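Histidine phosphotransferase (Caulobacter crescentus, PDB 2OOC) probably relays phosphoryl groups between histidine and aspartate sites as a histidine phosphotransfer protein, and is an essential regulator of stalk biogenesis. Local coordinates at residues Gly9-Ala14 and Leu97-Tyr102; Phe69-Val74 and Glu86-Ala91. All blocks are in the same frame, centred on the assembly; numbering follows the deposited sequence. Where two conformers were deposited one is given.

Contact 1: Gly9-Ala14 and Leu97-Tyr102; sequences GAVDFA and LDIAAY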
loop_
_atom_site.group_PDB
_atom_site.type_symbol
_atom_site.label_atom_id
_atom_site.label_comp_id
_atom_site.label_asym_id
_atom_site.label_seq_id
_atom_site.Cartn_x
_atom_site.Cartn_y
_atom_site.Cartn_z
ATOM N N GLY A 9 1.160 -13.101 0.540
ATOM C CA GLY A 9 0.223 -11.979 0.847
ATOM C C GLY A 9 0.953 -10.740 1.358
ATOM O O GLY A 9 1.444 -10.728 2.467
ATOM N N ALA A 10 1.038 -9.698 0.547
ATOM C CA ALA A 10 1.580 -8.392 0.993
ATOM C C ALA A 10 0.623 -7.671 1.941
ATOM O O ALA A 10 1.053 -6.889 2.837
ATOM C CB ALA A 10 1.888 -7.493 -0.260
ATOM N N VAL A 11 -0.676 -7.867 1.735
ATOM C CA VAL A 11 -1.695 -7.099 2.467
ATOM C C VAL A 11 -2.547 -8.008 3.327
ATOM O O VAL A 11 -3.028 -9.019 2.865
ATOM C CB VAL A 11 -2.545 -6.309 1.512
ATOM C CG1 VAL A 11 -3.580 -5.457 2.206
ATOM C CG2 VAL A 11 -1.665 -5.384 0.683
ATOM N N ASP A 12 -2.717 -7.611 4.592
ATOM C CA ASP A 12 -3.553 -8.343 5.513
ATOM C C ASP A 12 -4.960 -7.888 5.334
ATOM O O ASP A 12 -5.372 -6.871 5.955
ATOM C CB ASP A 12 -3.085 -8.035 6.957
ATOM C CG ASP A 12 -3.670 -8.976 7.944
ATOM O OD1 ASP A 12 -4.799 -9.461 7.673
ATOM O OD2 ASP A 12 -2.998 -9.194 8.985
ATOM N N PHE A 13 -5.742 -8.553 4.480
ATOM C CA PHE A 13 -7.046 -8.029 4.165
ATOM C C PHE A 13 -8.021 -8.180 5.336
ATOM O O PHE A 13 -9.030 -7.476 5.437
ATOM C CB PHE A 13 -7.607 -8.623 2.841
ATOM C CG PHE A 13 -6.930 -8.076 1.626
ATOM C CD1 PHE A 13 -7.135 -6.776 1.228
ATOM C CD2 PHE A 13 -6.072 -8.840 0.929
ATOM C CE1 PHE A 13 -6.468 -6.264 0.075
ATOM C CE2 PHE A 13 -5.429 -8.322 -0.178
ATOM C CZ PHE A 13 -5.615 -7.067 -0.598
ATOM N N ALA A 14 -7.690 -9.089 6.273
ATOM C CA ALA A 14 -8.506 -9.191 7.493
ATOM C C ALA A 14 -8.459 -7.875 8.286
ATOM O O ALA A 14 -9.467 -7.402 8.849
ATOM C CB ALA A 14 -8.011 -10.324 8.322
ATOM N N LEU A 97 -0.227 -5.149 -6.171
ATOM C CA LEU A 97 -0.592 -6.402 -6.833
ATOM C C LEU A 97 -1.753 -7.040 -6.117
ATOM O O LEU A 97 -2.757 -7.419 -6.705
ATOM C CB LEU A 97 0.640 -7.313 -6.799
ATOM C CG LEU A 97 0.350 -8.700 -7.318
ATOM C CD1 LEU A 97 0.281 -8.682 -8.871
ATOM C CD2 LEU A 97 1.525 -9.578 -6.905
ATOM N N ASP A 98 -1.595 -7.078 -4.792
ATOM C CA ASP A 98 -2.593 -7.667 -3.892
ATOM C C ASP A 98 -3.905 -6.880 -3.902
ATOM O O ASP A 98 -4.967 -7.435 -4.024
ATOM C CB ASP A 98 -2.037 -7.671 -2.446
ATOM C CG ASP A 98 -1.374 -8.951 -2.064
ATOM O OD1 ASP A 98 -0.754 -9.545 -2.972
ATOM O OD2 ASP A 98 -1.486 -9.315 -0.855
ATOM N N ILE A 99 -3.774 -5.580 -3.784
ATOM C CA ILE A 99 -4.936 -4.695 -3.727
ATOM C C ILE A 99 -5.723 -4.741 -5.012
ATOM O O ILE A 99 -6.964 -4.852 -4.993
ATOM C CB ILE A 99 -4.482 -3.269 -3.399
ATOM C CG1 ILE A 99 -4.088 -3.227 -1.918
ATOM C CG2 ILE A 99 -5.575 -2.238 -3.735
ATOM C CD1 ILE A 99 -3.318 -1.957 -1.584
ATOM N N ALA A 100 -5.030 -4.697 -6.154
ATOM C CA ALA A 100 -5.712 -4.765 -7.436
ATOM C C ALA A 100 -6.449 -6.090 -7.628
ATOM O O ALA A 100 -7.570 -6.208 -8.132
ATOM C CB ALA A 100 -4.748 -4.509 -8.603
ATOM N N ALA A 101 -5.814 -7.166 -7.192
ATOM C CA ALA A 101 -6.388 -8.491 -7.288
ATOM C C ALA A 101 -7.620 -8.696 -6.395
ATOM O O ALA A 101 -8.572 -9.387 -6.752
ATOM C CB ALA A 101 -5.308 -9.577 -6.987
ATOM N N TYR A 102 -7.588 -8.078 -5.200
ATOM C CA TYR A 102 -8.708 -8.134 -4.281
ATOM C C TYR A 102 -9.895 -7.407 -4.889
ATOM O O TYR A 102 -11.000 -7.935 -4.842
ATOM C CB TYR A 102 -8.326 -7.499 -2.980
ATOM C CG TYR A 102 -9.375 -7.523 -1.873
ATOM C CD1 TYR A 102 -10.377 -6.589 -1.853
ATOM C CD2 TYR A 102 -9.314 -8.445 -0.854
ATOM C CE1 TYR A 102 -11.301 -6.554 -0.834
ATOM C CE2 TYR A 102 -10.236 -8.417 0.192
ATOM C CZ TYR A 102 -11.223 -7.471 0.176
ATOM O OH TYR A 102 -12.173 -7.401 1.174
HETATM O O HOH W 1 -2.777 -10.839 0.846
#

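Contact 2: Phe69-Val74 and Glu86-Ala91; sequences FNLGEV and EGVRTA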
loop_
_atom_site.group_PDB
_atom_site.type_symbol
_atom_site.label_atom_id
_atom_site.label_comp_id
_atom_site.label_asym_id
_atom_site.label_seq_id
_atom_site.Cartn_x
_atom_site.Cartn_y
_atom_site.Cartn_z
ATOM N N PHE A 69 1.494 -4.369 5.981
ATOM C CA PHE A 69 2.441 -4.251 7.100
ATOM C C PHE A 69 3.871 -4.454 6.666
ATOM O O PHE A 69 4.745 -3.758 7.179
ATOM C CB PHE A 69 2.042 -5.154 8.282
ATOM C CG PHE A 69 0.779 -4.690 8.930
ATOM C CD1 PHE A 69 0.701 -3.410 9.431
ATOM C CD2 PHE A 69 -0.354 -5.487 8.948
ATOM C CE1 PHE A 69 -0.472 -2.918 9.996
ATOM C CE2 PHE A 69 -1.523 -4.994 9.526
ATOM C CZ PHE A 69 -1.570 -3.724 10.023
ATOM N N ASN A 70 4.103 -5.396 5.744
ATOM C CA ASN A 70 5.465 -5.584 5.240
ATOM C C ASN A 70 6.005 -4.302 4.572
ATOM O O ASN A 70 7.117 -3.892 4.827
ATOM C CB ASN A 70 5.526 -6.722 4.251
ATOM C CG ASN A 70 6.932 -6.821 3.556
ATOM O OD1 ASN A 70 7.951 -7.151 4.222
ATOM N ND2 ASN A 70 6.990 -6.500 2.243
ATOM N N LEU A 71 5.168 -3.646 3.747
ATOM C CA LEU A 71 5.561 -2.394 3.129
ATOM C C LEU A 71 5.903 -1.351 4.174
ATOM O O LEU A 71 6.862 -0.610 4.091
ATOM C CB LEU A 71 4.477 -1.939 2.193
ATOM C CG LEU A 71 4.536 -0.527 1.635
ATOM C CD1 LEU A 71 5.835 -0.373 0.829
ATOM C CD2 LEU A 71 3.324 -0.193 0.733
ATOM N N GLY A 72 5.075 -1.231 5.211
ATOM C CA GLY A 72 5.379 -0.355 6.302
ATOM C C GLY A 72 6.733 -0.609 6.931
ATOM O O GLY A 72 7.474 0.330 7.167
ATOM N N GLU A 73 7.040 -1.863 7.165
ATOM C CA GLU A 73 8.350 -2.244 7.716
ATOM C C GLU A 73 9.482 -1.886 6.811
ATOM O O GLU A 73 10.508 -1.416 7.264
ATOM C CB GLU A 73 8.416 -3.727 8.053
ATOM C CG GLU A 73 7.491 -4.123 9.172
ATOM N N VAL A 74 9.357 -2.177 5.522
ATOM C CA VAL A 74 10.374 -1.843 4.547
ATOM C C VAL A 74 10.611 -0.341 4.531
ATOM O O VAL A 74 11.737 0.148 4.508
ATOM C CB VAL A 74 10.003 -2.352 3.163
ATOM C CG1 VAL A 74 11.047 -1.853 2.167
ATOM C CG2 VAL A 74 9.923 -3.891 3.109
ATOM N N GLU A 86 14.792 1.096 -3.975
ATOM C CA GLU A 86 14.340 -0.010 -4.773
ATOM C C GLU A 86 13.543 -1.048 -3.962
ATOM O O GLU A 86 12.507 -1.585 -4.427
ATOM C CB GLU A 86 15.556 -0.660 -5.442
ATOM C CG GLU A 86 15.238 -1.823 -6.382
ATOM C CD GLU A 86 16.498 -2.368 -7.141
ATOM O OE1 GLU A 86 17.596 -1.777 -7.032
ATOM O OE2 GLU A 86 16.358 -3.399 -7.823
ATOM N N GLY A 87 13.979 -1.293 -2.736
ATOM C CA GLY A 87 13.280 -2.210 -1.857
ATOM C C GLY A 87 11.879 -1.710 -1.481
ATOM O O GLY A 87 10.909 -2.472 -1.358
ATOM N N VAL A 88 11.763 -0.397 -1.259
ATOM C CA VAL A 88 10.449 0.223 -1.066
ATOM C C VAL A 88 9.549 0.068 -2.300
ATOM O O VAL A 88 8.401 -0.334 -2.184
ATOM C CB VAL A 88 10.560 1.701 -0.668
ATOM C CG1 VAL A 88 9.182 2.299 -0.399
ATOM C CG2 VAL A 88 11.436 1.815 0.620
ATOM N N ARG A 89 10.106 0.342 -3.481
ATOM C CA ARG A 89 9.360 0.203 -4.706
ATOM C C ARG A 89 8.832 -1.201 -4.932
ATOM O O ARG A 89 7.682 -1.385 -5.322
ATOM C CB ARG A 89 10.178 0.674 -5.917
ATOM C CG ARG A 89 10.464 2.137 -5.907
ATOM C CD ARG A 89 10.799 2.658 -7.267
ATOM N NE ARG A 89 11.958 1.930 -7.808
ATOM C CZ ARG A 89 13.226 2.208 -7.568
ATOM N NH1 ARG A 89 13.570 3.241 -6.823
ATOM N NH2 ARG A 89 14.209 1.456 -8.094
ATOM N N THR A 90 9.677 -2.205 -4.671
ATOM C CA THR A 90 9.231 -3.580 -4.925
ATOM C C THR A 90 8.243 -4.078 -3.870
ATOM O O THR A 90 7.328 -4.805 -4.219
ATOM C CB THR A 90 10.395 -4.497 -5.113
ATOM O OG1 THR A 90 11.180 -4.565 -3.945
ATOM C CG2 THR A 90 11.297 -4.111 -6.289
ATOM N N ALA A 91 8.361 -3.588 -2.623
ATOM C CA ALA A 91 7.345 -3.830 -1.578
ATOM C C ALA A 91 6.007 -3.177 -1.937
ATOM O O ALA A 91 4.954 -3.762 -1.755
ATOM C CB ALA A 91 7.824 -3.346 -0.189
HETATM O O HOH W 2 4.731 -5.510 0.423
#

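Contact 1: Gly9-Ala14 and Leu97-Tyr102
Val11 and Asp98 bring the chain segment before helix 13-19 to within 6.4 Å of helix 85-111, CA to CA, while Phe13 and Tyr102 lie further apart at 8.6 Å. Asp98 meets the backbone here. Val11 N donates to Asp98 OD2 at 3.1 Å, with an N-H...O angle of 157°, and arrives from above the carboxylate plane. Ala10 N is also close to OD2, and a water bridges OD2 to Val11 O. Asp98 was modelled in two conformers, and these details belong to one of them. The fold is the antiparallel four-helix bundle of Hpt domains, and the N-terminal segment packs against its long last helix. Further along, Phe13 and Tyr102 form an offset stack, with ring centroids 4.2 Å apart and planes at 21°. Tyr102 CD2 sits over the middle of the Phe13 ring, and Tyr102 CB makes a CH-pi contact with the same ring. CG of Tyr102 is anti to its backbone N (chi1 -178°), which lays the ring alongside that of Phe13, the two side chains running in opposite senses. Val11 CG1 lies over the opposite face of the Phe13 ring, toward the rim, so the ring has a neighbour on both faces. The backbone of Asp98 and Ile99 meets the ring edge. An alanine in place of Phe13 would probably leave a gap between Val11 and Tyr102 and deprive the tyrosine ring of its stacking partner. The Tyr102 hydroxyl is hydrogen-bonded to Glu17 on helix 13-19. Asp12 is the N-cap just before that helix, and its OD1 weakly accepts from Ala14 N.

Contact 2: Phe69-Val74 and Glu86-Ala91
Leu71 and Ala91 mark the closest approach of the two backbones, with their CA atoms 5.2 Å apart. The helical segments run almost exactly antiparallel, at 171°. The small side chain of Ala91 is consistent with this close approach. Its CB is the centre of the tight part. Leu71 CD1 lies 3.7 Å from Ala91 CB, and Val74 CG2 lies 3.9 Å from the same Ala91 CB, so one methyl meets two branched side chains. Leu71 starts out past the other helix rather than at it. Its CG is anti to the backbone N (chi1 168°), and its CD1 branch then turns in over Ala91. Val74 is directed at the other helix and uses both methyls. While Val74 CG2 lies on Ala91, Val74 CG1 rests on the backbone of Gly87, 3.6 Å from Gly87 O. Val74 CG1 also touches Val88 CG2 at 4.0 Å. No direct hydrogen bond links the two segments, and the tight side rests on van der Waals packing of methyls, partly on backbone. The solvent side is looser. Asn70 is exposed, and its ND2 comes only to 4.1 Å from Ala91 CB. A water fills in there: it accepts from Asn70 ND2 and donates to Ala91 O at 2.8 Å. Behind the apolar seam lies helix 52-66, where Val59 and Ala63 pack on Leu71. Val88 also meets Cys75 and Cys78 further along helix 69-79, and Leu45 in a loop. The seam thus joins two neighbouring helices of the Hpt bundle and faces a third.

Both contacts use helix 85-111, with centres about 14 Å apart. Contact 2 is nested in the chain loop that contact 1 closes. Contact 2 is the more buried. It joins two bundle helices by aliphatic packing, and a water bridge appears only at its outer side. Contact 1 is partly buried and attaches the N-terminal segment to the bundle. Its chemistry is mixed: an aromatic stack, a carboxylate that accepts from a backbone NH, and a water between. Helix thus packs on helix in contact 2, whereas in contact 1 the non-helical backbone of Val11 meets a carboxylate and a water. The two regions touch where Asp12 CB packs on Phe69 CD2 at 4.2 Å.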